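Local coordinates for protein demethyldecarbamoylnovobiocin O-methyltransferase (Streptomyces caeruleus, PDB 2WK1) that transfers a methyl group from S-adenosyl-L-methionine to the 4-hydroxyl of the noviose sugar in the penultimate step of novobiocin biosynthesis, working as a magnesium-dependent homodimer, at residues 254-259 against 266-271; 95-100 against 275-280; 47-52 against 86-91; 36-41 against 128-133. All blocks are in the same frame, centred on the assembly; numbering follows the deposited sequence.

Interaction 1: residues 254-259 against 266-271; sequences AVDEYR and DELITI
This contact joins the last helix of the methyltransferase fold, 249-261, to the chain that leads into edge strand 269-270. R259 and D266 carry its polar half, R259 and L268 its apolar half. The guanidinium of R259 takes hold of one backbone carbonyl end-on, with both terminal nitrogens. NH1 of R259 lies 2.9 Å from O of D266, and NH2 of R259 lies 2.8 Å from the same O. The oxygen sits in the guanidinium plane, at the edge between the two nitrogens. Relative to the D266 carbonyl, NH1 comes nearly in line with C=O, while NH2 stands above the carbonyl plane. Both hydrogen bonds are bent (N-H...O 141° and 147°), as expected when two donors share one acceptor. The grip fixes the rotation of the guanidinium.

The chain of R259 bends at chi3 (54°), which turns the flat group across L268. L268 then covers one face. Its CD2 lies 3.7 Å from CZ of R259, displaced toward the rim of the group, and its CG is as close to CZ. The two side chains run past each other in opposite directions.

The carboxylate of D266 takes no part in the grip and bonds through OD1 to T281 OG1, while D256, which only grazes L268, has its OD1 held by Y245 OH. W278 of strand 276-279 makes a cation-pi contact with R259 and also touches D266 and L268. Helix 249-261 thus packs by R259 against the lead-in to strand 269-270 and against W278 of strand 276-279, while A254, E257 and Y258 meet helix 220-230.

Interaction 2: residues 95-100 against 275-280; sequences RQCVED and GVYWQR
C97 and Y277 bring helix 87-103 onto the sheet of the Rossmann-like methyltransferase fold, at antiparallel strand 276-279. The contact is small and has two parts, one sulfur-aromatic and one bridged by water.

The sulfur-aromatic part is buried on the helix side. SG of C97 approaches one side of the Y277 ring, 3.9 Å from CD2 of Y277 and 4.0 Å from CE2 of Y277. It lies 4.5 Å from the ring centroid and 38° off the ring normal. The approach is therefore oblique, nearest the CD2-CE2 side of the ring. Y277 has its CG between the backbone N and the carbonyl carbon (chi1 72°), and this carries the ring off the strand toward the helix. Y239 of the neighbouring strand 238-242 also touches C97.

The polar part lies one helical turn on. The side chains of D100 and Q279 cross at about a right angle, with the carboxylate and amide planes 60° apart. OD2 of D100 and NE2 of Q279 stay 4.0 Å apart, too far for a direct bond. Each group also has a protein partner elsewhere: D100 OD2 bonds to Y239 OH, and Q279 NE2 to G237 O. These bonds help to position both ends. Within the helix, R95 and E99 form a weak salt bridge that faces away from the strand.

A single water closes the polar gap. It donates to OD2 of D100 at 2.8 Å and accepts from NE2 of Q279 at 3.0 Å.

Interaction 3: residues 47-52 against 86-91; sequences AGTVYE and IGIKRL
Two bends of about -60° along I88 (chi1 -63°, chi2 -67°) swing its CD1 round toward A47 and T49. The methyl CG2 of T49 lies beside its own backbone N and meets I88 tip to tip. CD1 of I88 is 3.9 Å from CG2 of T49 and 3.8 Å from CB of A47. L91, one turn further along the helix, adds its CD1 at 3.9 Å from CB of A47. The alanine methyl therefore meets two branched side chains at once. The contact across the segments is apolar and buried.

Backbone shape sets up both sides. G48 ends helix 35-47 with positive phi in a Schellman motif, and a type I turn from T49 to E52 follows. G87 brings the backbone of its segment close to A47, with 5.8 Å between the CA atoms of G87 and A47.

On the far side of segment 86-91, I86 touches the bound S-adenosyl-L-homocysteine, and E92, the predicted proton acceptor, follows L91 directly.

I43 of helix 35-47 packs on both I88 and L91, and helix 69-73 touches T49 and I88. Beyond the turn, Y51 stacks on Y51 of the second subunit, so the join between helices 35-47 and 87-103 stands next to the dimer interface.

Interaction 4: residues 36-41 against 128-133; sequences SLYLDL and LRAHDV
A130 pushes its methyl group between two side chains of helix 35-47, Y38 and L39, near the end of helix 119-130. Y38 turns its ring edge to it. CB of A130 lies close to the ring plane, 4.0 Å from CD2 of Y38. CG of Y38 is anti to the backbone N (chi1 170°), which sends the ring out from the helix alongside the alanine. L39 meets the same methyl with its branched end: CD1 of L39 is 3.8 Å from CB of A130, and CG of L39 is 4.0 Å from it. The backbones come near here, with 7.4 Å between the CA atoms of L39 and A130, a spacing that a small side chain permits.

H131 adds a looser touch. Its NE2 is 4.3 Å from CD1 of L39, which approaches the imidazole ring obliquely. The ring is directed by another partner, since NE2 of H131 bonds to OE2 of E99 on helix 87-103. L39 also packs on E99, so CD1 of L39 lies beside this polar pair.

Just past the contact the helix ends in a Schellman motif. D132 has positive phi, with N of V133 bonded to O of L128 and N of D132 to O of R129.

Helix 87-103 lies beside both segments, with R95 held by S36 and D40 of helix 35-47. Near the dimer interface, Y38 and R129 touch L37 of the second subunit, and L41 meets L41 of that subunit. The contact thus joins helices 35-47 and 119-130, with helix 87-103 alongside, near the subunit boundary.

Overall arrangement
Helix 87-103 is shared by interactions 2 and 3. Its start serves interaction 3 and its middle interaction 2, whose centres are 18 Å apart. Interaction 2 meets interaction 4 through the R95 to D40 salt bridge (NH1 to OD1 2.6 Å) and the E99 to H131 pair. It meets interaction 1 along paired strands 269-270 and 276-279, where N of I269 is 2.8 Å from O of Y277. CG2 of I271 in interaction 1 lies 3.7 Å from O of K89 in interaction 3. Interaction 3 is nearest the catalytic site: the side chain of L91 is about 6 Å from S-adenosyl-L-homocysteine, against about 14 Å for that of Y277. Interactions 3 and 4 both touch the second subunit.

Interaction 1: residues 254-259 against 266-271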
loop_
_atom_site.group_PDB
_atom_site.type_symbol
_atom_site.label_atom_id
_atom_site.label_comp_id
_atom_site.label_asym_id
_atom_site.label_seq_id
_atom_site.Cartn_x
_atom_site.Cartn_y
_atom_site.Cartn_z
ATOM N N ALA A 254 19.435 29.072 5.933
ATOM C CA ALA A 254 18.298 29.801 5.396
ATOM C C ALA A 254 17.161 29.934 6.419
ATOM O O ALA A 254 16.580 31.011 6.584
ATOM C CB ALA A 254 17.791 29.139 4.107
ATOM N N VAL A 255 16.835 28.837 7.104
ATOM C CA VAL A 255 15.752 28.873 8.087
ATOM C C VAL A 255 16.099 29.788 9.240
ATOM O O VAL A 255 15.284 30.642 9.673
ATOM C CB VAL A 255 15.423 27.433 8.581
ATOM C CG1 VAL A 255 14.494 27.458 9.802
ATOM C CG2 VAL A 255 14.854 26.606 7.428
ATOM N N ASP A 256 17.336 29.663 9.730
ATOM C CA ASP A 256 17.715 30.497 10.869
ATOM C C ASP A 256 17.790 31.966 10.490
ATOM O O ASP A 256 17.376 32.835 11.260
ATOM C CB ASP A 256 19.054 30.042 11.450
ATOM C CG ASP A 256 18.976 28.715 12.193
ATOM O OD1 ASP A 256 17.873 28.157 12.402
ATOM O OD2 ASP A 256 20.056 28.227 12.602
ATOM N N GLU A 257 18.301 32.254 9.299
ATOM C CA GLU A 257 18.377 33.648 8.876
ATOM C C GLU A 257 17.008 34.278 8.674
ATOM O O GLU A 257 16.769 35.412 9.074
ATOM C CB GLU A 257 19.190 33.718 7.271
ATOM C CG GLU A 257 19.370 35.129 6.823
ATOM C CD GLU A 257 19.885 35.065 5.526
ATOM O OE1 GLU A 257 20.296 34.130 5.030
ATOM O OE2 GLU A 257 19.848 36.189 4.823
ATOM N N TYR A 258 16.095 33.535 8.075
ATOM C CA TYR A 258 14.757 34.057 7.863
ATOM C C TYR A 258 14.053 34.317 9.190
ATOM O O TYR A 258 13.457 35.383 9.401
ATOM C CB TYR A 258 13.921 33.079 7.016
ATOM C CG TYR A 258 12.575 33.647 6.621
ATOM C CD1 TYR A 258 12.445 34.476 5.515
ATOM C CD2 TYR A 258 11.438 33.421 7.392
ATOM C CE1 TYR A 258 11.224 35.022 5.188
ATOM C CE2 TYR A 258 10.205 33.967 7.058
ATOM C CZ TYR A 258 10.114 34.785 5.969
ATOM O OH TYR A 258 8.907 35.344 5.630
ATOM N N ARG A 259 14.163 33.357 10.112
ATOM C CA ARG A 259 13.545 33.506 11.421
ATOM C C ARG A 259 14.128 34.693 12.206
ATOM O O ARG A 259 13.387 35.421 12.864
ATOM C CB ARG A 259 13.649 32.214 12.229
ATOM C CG ARG A 259 12.707 31.116 11.678
ATOM C CD ARG A 259 13.092 29.747 12.172
ATOM N NE ARG A 259 13.176 29.679 13.631
ATOM C CZ ARG A 259 12.146 29.540 14.455
ATOM N NH1 ARG A 259 10.911 29.416 13.993
ATOM N NH2 ARG A 259 12.348 29.541 15.757
ATOM N N ASP A 266 8.628 31.496 17.433
ATOM C CA ASP A 266 7.943 30.230 17.620
ATOM C C ASP A 266 8.982 29.122 17.547
ATOM O O ASP A 266 9.746 29.043 16.589
ATOM C CB ASP A 266 6.873 30.044 16.542
ATOM C CG ASP A 266 5.651 30.894 16.797
ATOM O OD1 ASP A 266 5.117 30.761 17.914
ATOM O OD2 ASP A 266 5.205 31.592 15.870
ATOM N N GLU A 267 9.033 28.293 18.581
ATOM C CA GLU A 267 10.116 27.338 18.742
ATOM C C GLU A 267 10.113 26.222 17.697
ATOM O O GLU A 267 9.053 25.752 17.241
ATOM C CB GLU A 267 10.054 26.733 20.139
ATOM C CG GLU A 267 8.758 25.952 20.462
ATOM C CD GLU A 267 8.452 25.703 21.970
ATOM O OE1 GLU A 267 9.223 26.119 22.863
ATOM O OE2 GLU A 267 7.396 25.080 22.254
ATOM N N LEU A 268 11.314 25.836 17.302
ATOM C CA LEU A 268 11.519 24.684 16.422
ATOM C C LEU A 268 11.479 23.411 17.220
ATOM O O LEU A 268 12.219 23.268 18.208
ATOM C CB LEU A 268 12.838 24.754 15.691
ATOM C CG LEU A 268 13.063 25.929 14.765
ATOM C CD1 LEU A 268 14.483 25.880 14.237
ATOM C CD2 LEU A 268 12.074 25.928 13.620
ATOM N N ILE A 269 10.643 22.482 16.783
ATOM C CA ILE A 269 10.460 21.192 17.401
ATOM C C ILE A 269 10.979 20.107 16.499
ATOM O O ILE A 269 10.714 20.106 15.315
ATOM C CB ILE A 269 8.761 20.824 17.647
ATOM C CG1 ILE A 269 8.156 21.968 18.426
ATOM C CG2 ILE A 269 8.627 19.433 18.178
ATOM C CD1 ILE A 269 6.760 22.279 18.089
ATOM N N THR A 270 11.725 19.176 17.050
ATOM C CA THR A 270 12.288 18.129 16.225
ATOM C C THR A 270 11.274 17.061 15.855
ATOM O O THR A 270 10.294 16.833 16.578
ATOM C CB THR A 270 13.492 17.439 16.875
ATOM O OG1 THR A 270 13.027 16.513 17.873
ATOM C CG2 THR A 270 14.514 18.432 17.461
ATOM N N ILE A 271 11.536 16.398 14.723
ATOM C CA ILE A 271 10.734 15.265 14.249
ATOM C C ILE A 271 11.473 13.932 14.346
ATOM O O ILE A 271 10.973 12.954 14.897
ATOM C CB ILE A 271 10.298 15.490 12.776
ATOM C CG1 ILE A 271 9.476 16.770 12.650
ATOM C CG2 ILE A 271 9.521 14.280 12.291
ATOM C CD1 ILE A 271 9.323 17.340 11.261
#

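Interaction 2: residues 95-100 against 275-280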
loop_
_atom_site.group_PDB
_atom_site.type_symbol
_atom_site.label_atom_id
_atom_site.label_comp_id
_atom_site.label_asym_id
_atom_site.label_seq_id
_atom_site.Cartn_x
_atom_site.Cartn_y
_atom_site.Cartn_z
ATOM N N ARG A 95 0.880 13.958 8.996
ATOM C CA ARG A 95 -0.443 13.572 9.452
ATOM C C ARG A 95 -0.872 14.347 10.695
ATOM O O ARG A 95 -2.009 14.822 10.771
ATOM C CB ARG A 95 -0.524 12.067 9.670
ATOM C CG ARG A 95 -1.916 11.606 10.068
ATOM C CD ARG A 95 -1.942 10.209 10.412
ATOM N NE ARG A 95 -3.212 9.775 10.927
ATOM C CZ ARG A 95 -3.461 8.498 11.185
ATOM N NH1 ARG A 95 -2.517 7.586 10.972
ATOM N NH2 ARG A 95 -4.661 8.143 11.609
ATOM N N GLN A 96 0.023 14.431 11.673
ATOM C CA GLN A 96 -0.323 15.134 12.898
ATOM C C GLN A 96 -0.618 16.617 12.637
ATOM O O GLN A 96 -1.585 17.174 13.169
ATOM C CB GLN A 96 0.788 14.966 13.934
ATOM C CG GLN A 96 0.998 13.531 14.456
ATOM C CD GLN A 96 -0.113 12.929 15.302
ATOM O OE1 GLN A 96 -1.094 12.388 14.778
ATOM N NE2 GLN A 96 0.093 12.923 16.623
ATOM N N CYS A 97 0.211 17.272 11.837
ATOM C CA CYS A 97 -0.001 18.691 11.550
ATOM C C CYS A 97 -1.281 18.928 10.761
ATOM O O CYS A 97 -2.035 19.845 11.077
ATOM C CB CYS A 97 1.215 19.275 10.809
ATOM S SG CYS A 97 2.712 19.423 11.782
ATOM N N VAL A 98 -1.499 18.129 9.721
ATOM C CA VAL A 98 -2.692 18.329 8.905
ATOM C C VAL A 98 -3.949 18.001 9.719
ATOM O O VAL A 98 -4.931 18.752 9.665
ATOM C CB VAL A 98 -2.657 17.516 7.595
ATOM C CG1 VAL A 98 -3.968 17.680 6.815
ATOM C CG2 VAL A 98 -1.470 17.955 6.724
ATOM N N GLU A 99 -3.929 16.910 10.483
ATOM C CA GLU A 99 -5.111 16.632 11.329
ATOM C C GLU A 99 -5.345 17.734 12.354
ATOM O O GLU A 99 -6.499 18.018 12.687
ATOM C CB GLU A 99 -5.057 15.245 11.959
ATOM C CG GLU A 99 -5.195 14.157 10.897
ATOM C CD GLU A 99 -5.315 12.764 11.429
ATOM O OE1 GLU A 99 -4.718 12.454 12.477
ATOM O OE2 GLU A 99 -6.023 11.975 10.791
ATOM N N ASP A 100 -4.281 18.338 12.880
ATOM C CA ASP A 100 -4.457 19.410 13.876
ATOM C C ASP A 100 -5.077 20.652 13.234
ATOM O O ASP A 100 -5.976 21.283 13.809
ATOM C CB ASP A 100 -3.130 19.777 14.552
ATOM C CG ASP A 100 -3.334 20.702 15.733
ATOM O OD1 ASP A 100 -4.004 20.267 16.699
ATOM O OD2 ASP A 100 -2.829 21.835 15.699
ATOM N N GLY A 275 14.449 16.386 10.487
ATOM C CA GLY A 275 13.446 17.431 10.327
ATOM C C GLY A 275 13.074 18.142 11.605
ATOM O O GLY A 275 13.209 17.599 12.718
ATOM N N VAL A 276 12.561 19.353 11.431
ATOM C CA VAL A 276 11.969 20.147 12.508
ATOM C C VAL A 276 10.706 20.825 11.976
ATOM O O VAL A 276 10.477 20.872 10.762
ATOM C CB VAL A 276 12.945 21.232 13.063
ATOM C CG1 VAL A 276 14.279 20.583 13.567
ATOM C CG2 VAL A 276 13.272 22.273 12.002
ATOM N N TYR A 277 9.904 21.393 12.871
ATOM C CA TYR A 277 8.754 22.165 12.481
ATOM C C TYR A 277 8.441 23.218 13.512
ATOM O O TYR A 277 8.902 23.128 14.648
ATOM C CB TYR A 277 7.529 21.255 12.209
ATOM C CG TYR A 277 6.892 20.635 13.414
ATOM C CD1 TYR A 277 7.491 19.622 14.117
ATOM C CD2 TYR A 277 5.644 21.034 13.811
ATOM C CE1 TYR A 277 6.878 19.053 15.220
ATOM C CE2 TYR A 277 5.020 20.457 14.903
ATOM C CZ TYR A 277 5.665 19.479 15.619
ATOM O OH TYR A 277 5.030 18.908 16.710
ATOM N N TRP A 278 7.632 24.192 13.143
ATOM C CA TRP A 278 7.079 25.113 14.109
ATOM C C TRP A 278 5.645 25.430 13.790
ATOM O O TRP A 278 5.184 25.268 12.666
ATOM C CB TRP A 278 7.919 26.398 14.222
ATOM C CG TRP A 278 7.789 27.489 13.180
ATOM C CD1 TRP A 278 6.963 28.579 13.239
ATOM C CD2 TRP A 278 8.645 27.717 12.043
ATOM N NE1 TRP A 278 7.199 29.423 12.181
ATOM C CE2 TRP A 278 8.236 28.930 11.441
ATOM C CE3 TRP A 278 9.675 26.987 11.445
ATOM C CZ2 TRP A 278 8.852 29.439 10.307
ATOM C CZ3 TRP A 278 10.293 27.513 10.330
ATOM C CH2 TRP A 278 9.887 28.718 9.772
ATOM N N GLN A 279 4.952 25.941 14.801
ATOM C CA GLN A 279 3.594 26.416 14.680
ATOM C C GLN A 279 3.615 27.914 14.798
ATOM O O GLN A 279 4.218 28.452 15.711
ATOM C CB GLN A 279 2.681 25.845 15.758
ATOM C CG GLN A 279 1.246 26.245 15.579
ATOM C CD GLN A 279 0.333 25.605 16.588
ATOM O OE1 GLN A 279 0.703 25.430 17.756
ATOM N NE2 GLN A 279 -0.882 25.270 16.160
ATOM N N ARG A 280 2.963 28.592 13.873
ATOM C CA ARG A 280 2.871 30.030 13.955
ATOM C C ARG A 280 1.842 30.464 14.995
ATOM O O ARG A 280 0.686 30.047 14.957
ATOM C CB ARG A 280 2.296 30.676 12.411
ATOM C CG ARG A 280 2.316 32.187 12.640
ATOM C CD ARG A 280 1.716 32.814 11.466
ATOM N NE ARG A 280 1.433 34.274 11.775
ATOM C CZ ARG A 280 0.514 35.002 11.104
ATOM N NH1 ARG A 280 -0.281 34.752 10.158
ATOM N NH2 ARG A 280 0.460 36.413 11.647
HETATM O O HOH W 1 -2.602 23.504 17.900
#

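Interaction 3: residues 47-52 against 86-91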
loop_
_atom_site.group_PDB
_atom_site.type_symbol
_atom_site.label_atom_id
_atom_site.label_comp_id
_atom_site.label_asym_id
_atom_site.label_seq_id
_atom_site.Cartn_x
_atom_site.Cartn_y
_atom_site.Cartn_z
ATOM N N ALA A 47 5.902 4.950 2.124
ATOM C CA ALA A 47 7.316 4.770 2.473
ATOM C C ALA A 47 7.843 3.412 2.042
ATOM O O ALA A 47 9.046 3.172 2.092
ATOM C CB ALA A 47 7.517 4.941 3.957
ATOM N N GLY A 48 6.942 2.517 1.644
ATOM C CA GLY A 48 7.338 1.188 1.204
ATOM C C GLY A 48 7.704 0.215 2.299
ATOM O O GLY A 48 8.312 -0.831 2.018
ATOM N N THR A 49 7.314 0.498 3.531
ATOM C CA THR A 49 7.563 -0.474 4.603
ATOM C C THR A 49 6.682 -1.728 4.434
ATOM O O THR A 49 7.099 -2.836 4.731
ATOM C CB THR A 49 7.390 0.118 6.008
ATOM O OG1 THR A 49 6.059 0.586 6.156
ATOM C CG2 THR A 49 8.386 1.245 6.270
ATOM N N VAL A 50 5.477 -1.573 3.888
ATOM C CA VAL A 50 4.537 -2.675 3.859
ATOM C C VAL A 50 4.995 -3.768 2.899
ATOM O O VAL A 50 4.690 -4.941 3.098
ATOM C CB VAL A 50 3.103 -2.158 3.586
ATOM C CG1 VAL A 50 2.936 -1.695 2.150
ATOM C CG2 VAL A 50 2.075 -3.228 3.932
ATOM N N TYR A 51 5.763 -3.382 1.881
ATOM C CA TYR A 51 6.306 -4.324 0.912
ATOM C C TYR A 51 7.826 -4.388 0.916
ATOM O O TYR A 51 8.424 -4.932 -0.002
ATOM C CB TYR A 51 5.736 -4.083 -0.507
ATOM C CG TYR A 51 5.978 -2.723 -1.149
ATOM C CD1 TYR A 51 5.148 -1.644 -0.886
ATOM C CD2 TYR A 51 7.022 -2.542 -2.044
ATOM C CE1 TYR A 51 5.361 -0.417 -1.485
ATOM C CE2 TYR A 51 7.238 -1.320 -2.655
ATOM C CZ TYR A 51 6.419 -0.262 -2.370
ATOM O OH TYR A 51 6.666 0.927 -3.023
ATOM N N GLU A 52 8.448 -3.824 1.961
ATOM C CA GLU A 52 9.890 -3.926 2.190
ATOM C C GLU A 52 10.680 -3.442 0.988
ATOM O O GLU A 52 11.628 -4.086 0.530
ATOM C CB GLU A 52 10.276 -5.362 2.577
ATOM C CG GLU A 52 9.516 -5.833 3.792
ATOM C CD GLU A 52 9.777 -7.257 4.188
ATOM O OE1 GLU A 52 10.811 -7.837 3.810
ATOM O OE2 GLU A 52 8.947 -7.778 4.919
ATOM N N ILE A 86 10.905 10.495 2.718
ATOM C CA ILE A 86 10.990 11.198 4.004
ATOM C C ILE A 86 10.882 10.279 5.203
ATOM O O ILE A 86 11.202 10.687 6.314
ATOM C CB ILE A 86 9.998 12.364 4.108
ATOM C CG1 ILE A 86 8.544 11.889 4.277
ATOM C CG2 ILE A 86 10.141 13.283 2.903
ATOM C CD1 ILE A 86 7.541 13.039 4.444
ATOM N N GLY A 87 10.417 9.047 4.998
ATOM C CA GLY A 87 10.340 8.091 6.084
ATOM C C GLY A 87 9.076 8.155 6.907
ATOM O O GLY A 87 8.300 9.108 6.824
ATOM N N ILE A 88 8.923 7.169 7.779
ATOM C CA ILE A 88 7.709 7.048 8.570
ATOM C C ILE A 88 7.517 8.214 9.557
ATOM O O ILE A 88 6.409 8.744 9.693
ATOM C CB ILE A 88 7.664 5.700 9.336
ATOM C CG1 ILE A 88 7.627 4.512 8.354
ATOM C CG2 ILE A 88 6.505 5.647 10.323
ATOM C CD1 ILE A 88 6.389 4.355 7.507
ATOM N N LYS A 89 8.572 8.603 10.284
ATOM C CA LYS A 89 8.410 9.653 11.277
ATOM C C LYS A 89 8.013 10.994 10.637
ATOM O O LYS A 89 7.163 11.705 11.160
ATOM C CB LYS A 89 9.649 9.798 12.137
ATOM C CG LYS A 89 9.863 8.597 13.077
ATOM C CD LYS A 89 11.072 8.759 13.977
ATOM C CE LYS A 89 11.313 7.567 14.891
ATOM N NZ LYS A 89 12.403 7.926 15.867
ATOM N N ARG A 90 8.629 11.353 9.514
ATOM C CA ARG A 90 8.253 12.585 8.850
ATOM C C ARG A 90 6.852 12.492 8.201
ATOM O O ARG A 90 6.139 13.495 8.152
ATOM C CB ARG A 90 9.329 13.093 7.886
ATOM C CG ARG A 90 10.353 13.992 8.573
ATOM C CD ARG A 90 11.573 14.327 7.710
ATOM N NE ARG A 90 12.559 13.273 7.770
ATOM C CZ ARG A 90 13.364 12.896 6.776
ATOM N NH1 ARG A 90 13.307 13.446 5.582
ATOM N NH2 ARG A 90 14.212 11.912 6.978
ATOM N N LEU A 91 6.453 11.315 7.731
ATOM C CA LEU A 91 5.055 11.154 7.266
ATOM C C LEU A 91 4.069 11.306 8.421
ATOM O O LEU A 91 3.041 11.950 8.283
ATOM C CB LEU A 91 4.865 9.799 6.567
ATOM C CG LEU A 91 5.475 9.642 5.176
ATOM C CD1 LEU A 91 5.558 8.157 4.801
ATOM C CD2 LEU A 91 4.735 10.437 4.103
#

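Interaction 4: residues 36-41 against 128-133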
loop_
_atom_site.group_PDB
_atom_site.type_symbol
_atom_site.label_atom_id
_atom_site.label_comp_id
_atom_site.label_asym_id
_atom_site.label_seq_id
_atom_site.Cartn_x
_atom_site.Cartn_y
_atom_site.Cartn_z
ATOM N N SER A 36 -8.834 6.137 10.053
ATOM C CA SER A 36 -7.608 5.882 10.723
ATOM C C SER A 36 -6.887 4.643 10.191
ATOM O O SER A 36 -5.682 4.696 10.006
ATOM C CB SER A 36 -7.760 5.867 12.225
ATOM O OG SER A 36 -6.494 5.739 12.802
ATOM N N LEU A 37 -7.618 3.573 9.871
ATOM C CA LEU A 37 -7.006 2.412 9.234
ATOM C C LEU A 37 -6.411 2.804 7.888
ATOM O O LEU A 37 -5.317 2.366 7.525
ATOM C CB LEU A 37 -8.022 1.292 9.039
ATOM C CG LEU A 37 -8.553 0.626 10.312
ATOM C CD1 LEU A 37 -9.737 -0.254 9.967
ATOM C CD2 LEU A 37 -7.481 -0.162 10.997
ATOM N N TYR A 38 -7.158 3.605 7.140
ATOM C CA TYR A 38 -6.704 4.056 5.833
ATOM C C TYR A 38 -5.403 4.837 5.926
ATOM O O TYR A 38 -4.481 4.581 5.157
ATOM C CB TYR A 38 -7.791 4.900 5.212
ATOM C CG TYR A 38 -7.439 5.663 3.957
ATOM C CD1 TYR A 38 -7.099 5.016 2.787
ATOM C CD2 TYR A 38 -7.526 7.050 3.939
ATOM C CE1 TYR A 38 -6.861 5.733 1.623
ATOM C CE2 TYR A 38 -7.294 7.773 2.782
ATOM C CZ TYR A 38 -6.941 7.116 1.632
ATOM O OH TYR A 38 -6.729 7.879 0.516
ATOM N N LEU A 39 -5.343 5.837 6.805
ATOM C CA LEU A 39 -4.145 6.677 6.866
ATOM C C LEU A 39 -2.958 5.923 7.408
ATOM O O LEU A 39 -1.838 6.125 6.948
ATOM C CB LEU A 39 -4.390 7.953 7.659
ATOM C CG LEU A 39 -5.369 8.900 6.991
ATOM C CD1 LEU A 39 -5.695 10.082 7.908
ATOM C CD2 LEU A 39 -4.897 9.356 5.608
ATOM N N ASP A 40 -3.200 5.019 8.359
ATOM C CA ASP A 40 -2.124 4.174 8.840
ATOM C C ASP A 40 -1.503 3.364 7.689
ATOM O O ASP A 40 -0.271 3.247 7.533
ATOM C CB ASP A 40 -2.628 3.210 9.923
ATOM C CG ASP A 40 -2.933 3.868 11.258
ATOM O OD1 ASP A 40 -2.594 5.040 11.494
ATOM O OD2 ASP A 40 -3.526 3.153 12.117
ATOM N N LEU A 41 -2.360 2.785 6.866
ATOM C CA LEU A 41 -1.891 1.971 5.746
ATOM C C LEU A 41 -1.224 2.844 4.697
ATOM O O LEU A 41 -0.180 2.512 4.149
ATOM C CB LEU A 41 -3.047 1.168 5.146
ATOM C CG LEU A 41 -2.744 0.364 3.905
ATOM C CD1 LEU A 41 -1.696 -0.689 4.221
ATOM C CD2 LEU A 41 -4.009 -0.282 3.352
ATOM N N LEU A 128 -7.002 14.727 3.653
ATOM C CA LEU A 128 -8.205 15.493 3.340
ATOM C C LEU A 128 -9.357 14.534 2.986
ATOM O O LEU A 128 -10.487 14.703 3.437
ATOM C CB LEU A 128 -7.979 16.481 2.208
ATOM C CG LEU A 128 -6.960 17.595 2.479
ATOM C CD1 LEU A 128 -6.842 18.510 1.263
ATOM C CD2 LEU A 128 -7.276 18.424 3.735
ATOM N N ARG A 129 -9.080 13.534 2.168
ATOM C CA ARG A 129 -10.101 12.565 1.762
ATOM C C ARG A 129 -10.655 11.796 2.956
ATOM O O ARG A 129 -11.878 11.602 3.072
ATOM C CB ARG A 129 -9.519 11.615 0.710
ATOM C CG ARG A 129 -10.487 10.579 0.145
ATOM C CD ARG A 129 -11.068 11.009 -1.146
ATOM N NE ARG A 129 -11.917 9.975 -1.726
ATOM C CZ ARG A 129 -13.175 9.726 -1.365
ATOM N NH1 ARG A 129 -13.753 10.399 -0.385
ATOM N NH2 ARG A 129 -13.855 8.761 -1.983
ATOM N N ALA A 130 -9.760 11.387 3.862
ATOM C CA ALA A 130 -10.157 10.603 5.022
ATOM C C ALA A 130 -11.122 11.368 5.894
ATOM O O ALA A 130 -11.972 10.755 6.552
ATOM C CB ALA A 130 -8.932 10.215 5.846
ATOM N N HIS A 131 -10.988 12.693 5.922
ATOM C CA HIS A 131 -11.821 13.534 6.768
ATOM C C HIS A 131 -12.919 14.239 5.995
ATOM O O HIS A 131 -13.569 15.131 6.533
ATOM C CB HIS A 131 -10.929 14.519 7.525
ATOM C CG HIS A 131 -10.046 13.855 8.532
ATOM N ND1 HIS A 131 -10.489 13.507 9.796
ATOM C CD2 HIS A 131 -8.752 13.484 8.470
ATOM C CE1 HIS A 131 -9.496 12.934 10.458
ATOM N NE2 HIS A 131 -8.431 12.897 9.670
ATOM N N ASP A 132 -13.109 13.840 4.742
ATOM C CA ASP A 132 -14.092 14.438 3.831
ATOM C C ASP A 132 -14.023 15.958 3.781
ATOM O O ASP A 132 -15.050 16.667 3.795
ATOM C CB ASP A 132 -15.518 13.973 4.140
ATOM C CG ASP A 132 -16.476 14.234 2.982
ATOM O OD1 ASP A 132 -16.043 14.310 1.801
ATOM O OD2 ASP A 132 -17.682 14.385 3.264
ATOM N N VAL A 133 -12.794 16.466 3.667
ATOM C CA VAL A 133 -12.567 17.885 3.548
ATOM C C VAL A 133 -12.546 18.256 2.066
ATOM O O VAL A 133 -11.696 17.777 1.316
ATOM C CB VAL A 133 -11.244 18.302 4.211
ATOM C CG1 VAL A 133 -10.937 19.785 3.897
ATOM C CG2 VAL A 133 -11.280 18.034 5.686
#